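Local coordinates for protein metallo-beta-lactamase 1 (Acinetobacter baumannii, PDB 5MMD) that probably hydrolyses the ring of beta-lactam antibiotics to substituted beta-amino acids with the help of zinc ions, conferring antibiotic resistance, at residues A[10-13]-A[14-17]. Numbering follows the deposited sequence.
Sequences VEEI and DNGV
Asp14 turns its carbonyl O toward the chain of Glu12, whose CG rests 3.3 Å from it. The same carbonyl closes a type II beta turn from Asp14 to Val17, accepting Val17 N at 3.0 Å from Asp14 O. The carboxylate of Asp14 takes the amide of the next residue, Asn15 N to Asp14 OD1 at 2.7 Å, from above its plane. Asn15 then reaches back through its side chain: one water lies within hydrogen-bonding distance of both Asn15 OD1 and Glu12 OE1, 2.6 Å from the latter, and links the two exposed side chains. Glu12 gets there on an extended chain, with CG opposite the backbone N (chi1 -166°). Gly16 carries the positive phi of the turn's third position (64°). At Val17 the hairpin closes, its O receiving Ile13 N at 2.9 Å in a nearly straight bond (167°) and the amide of Asp14 only weakly, a classic beta bulge. Val17 CG1 also packs against Ile13 CG1 at 3.8 Å. This bulged hairpin joins edge strand 9-14 to strand 17-26; Ile13 lies on Leu19, while Asp14 and Val17 meet Ile154 of strand 154-158, in the other sheet of the metallo-beta-lactamase sandwich.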
ATOM      1  N   VAL A  10      13.885   0.971  -7.257  1.00 17.62           N
ATOM      2  CA  VAL A  10      12.875   0.321  -8.070  1.00 17.70           C
ATOM      3  C   VAL A  10      13.384  -1.022  -8.569  1.00 18.66           C
ATOM      4  O   VAL A  10      14.464  -1.114  -9.178  1.00 19.81           O
ATOM      5  CB  VAL A  10      12.452   1.191  -9.270  1.00 17.56           C
ATOM      6  CG1 VAL A  10      11.411   0.449 -10.134  1.00 17.50           C
ATOM      7  CG2 VAL A  10      11.885   2.494  -8.804  1.00 16.99           C
ATOM      8  N   GLU A  11      12.594  -2.056  -8.307  1.00 18.18           N
ATOM      9  CA  GLU A  11      12.969  -3.442  -8.553  1.00 20.07           C
ATOM     10  C   GLU A  11      11.851  -4.223  -9.245  1.00 19.02           C
ATOM     11  O   GLU A  11      10.711  -4.192  -8.791  1.00 17.93           O
ATOM     12  CB  GLU A  11      13.314  -4.085  -7.212  1.00 22.66           C
ATOM     13  CG  GLU A  11      13.306  -5.579  -7.136  1.00 25.26           C
ATOM     14  CD  GLU A  11      13.640  -6.056  -5.708  1.00 27.08           C
ATOM     15  OE1 GLU A  11      13.976  -7.252  -5.556  1.00 29.12           O
ATOM     16  OE2 GLU A  11      13.543  -5.214  -4.752  1.00 28.08           O
ATOM     17  N   GLU A  12      12.167  -4.948 -10.323  1.00 19.28           N
ATOM     18  CA  GLU A  12      11.140  -5.770 -10.970  1.00 18.21           C
ATOM     19  C   GLU A  12      10.839  -7.033 -10.173  1.00 18.06           C
ATOM     20  O   GLU A  12      11.763  -7.779  -9.856  1.00 19.43           O
ATOM     21  CB  GLU A  12      11.563  -6.150 -12.386  1.00 19.61           C
ATOM     22  CG  GLU A  12      10.435  -6.707 -13.216  1.00 20.75           C
ATOM     23  CD  GLU A  12      10.914  -7.334 -14.519  1.00 24.80           C
ATOM     24  OE1 GLU A  12      10.739  -8.558 -14.691  1.00 27.08           O
ATOM     25  OE2 GLU A  12      11.464  -6.603 -15.377  1.00 26.10           O
ATOM     26  N   ILE A  13       9.569  -7.326  -9.892  1.00 16.66           N
ATOM     27  CA  ILE A  13       9.222  -8.563  -9.169  1.00 17.77           C
ATOM     28  C   ILE A  13       8.384  -9.549  -9.984  1.00 19.03           C
ATOM     29  O   ILE A  13       8.274 -10.713  -9.605  1.00 20.61           O
ATOM     30  CB  ILE A  13       8.493  -8.276  -7.810  1.00 17.41           C
ATOM     31  CG1 ILE A  13       7.087  -7.682  -8.000  1.00 15.22           C
ATOM     32  CG2 ILE A  13       9.350  -7.382  -6.915  1.00 16.18           C
ATOM     33  CD1 ILE A  13       6.390  -7.370  -6.683  1.00 14.38           C
ATOM     34  N   ASP A  14       7.823  -9.088 -11.099  1.00 18.67           N
ATOM     35  CA  ASP A  14       7.110  -9.915 -12.056  1.00 20.34           C
ATOM     36  C   ASP A  14       7.003  -9.085 -13.335  1.00 19.95           C
ATOM     37  O   ASP A  14       7.358  -7.922 -13.325  1.00 18.49           O
ATOM     38  CB  ASP A  14       5.744 -10.324 -11.526  1.00 20.15           C
ATOM     39  CG  ASP A  14       5.148 -11.492 -12.263  1.00 22.98           C
ATOM     40  OD1 ASP A  14       5.707 -11.949 -13.300  0.66 24.29           O
ATOM     41  OD2 ASP A  14       4.092 -11.959 -11.807  1.00 22.90           O
ATOM     42  N   ASN A  15       6.576  -9.691 -14.441  1.00 22.48           N
ATOM     43  CA  ASN A  15       6.466  -8.961 -15.701  1.00 21.93           C
ATOM     44  C   ASN A  15       5.508  -7.788 -15.504  1.00 20.01           C
ATOM     45  O   ASN A  15       4.349  -7.961 -15.115  1.00 19.78           O
ATOM     46  CB  ASN A  15       5.984  -9.876 -16.846  1.00 24.50           C
ATOM     47  CG  ASN A  15       7.031 -10.920 -17.274  1.00 27.12           C
ATOM     48  OD1 ASN A  15       8.237 -10.726 -17.115  1.00 26.77           O
ATOM     49  ND2 ASN A  15       6.563 -12.016 -17.832  1.00 29.32           N
ATOM     50  N   GLY A  16       6.002  -6.582 -15.750  1.00 18.92           N
ATOM     51  CA  GLY A  16       5.206  -5.378 -15.567  1.00 17.36           C
ATOM     52  C   GLY A  16       4.753  -5.076 -14.158  1.00 16.12           C
ATOM     53  O   GLY A  16       3.771  -4.360 -13.963  1.00 15.17           O
ATOM     54  N   VAL A  17       5.488  -5.566 -13.166  1.00 16.14           N
ATOM     55  CA  VAL A  17       5.182  -5.229 -11.800  1.00 14.03           C
ATOM     56  C   VAL A  17       6.484  -4.913 -11.114  1.00 13.93           C
ATOM     57  O   VAL A  17       7.383  -5.749 -11.078  1.00 14.93           O
ATOM     58  CB  VAL A  17       4.465  -6.350 -11.070  1.00 14.90           C
ATOM     59  CG1 VAL A  17       4.148  -5.905  -9.663  1.00 14.23           C
ATOM     60  CG2 VAL A  17       3.231  -6.759 -11.816  1.00 15.54           C
TER
HETATM   61  O   HOH W   1      10.764  -8.988 -17.274  1.00 31.97           O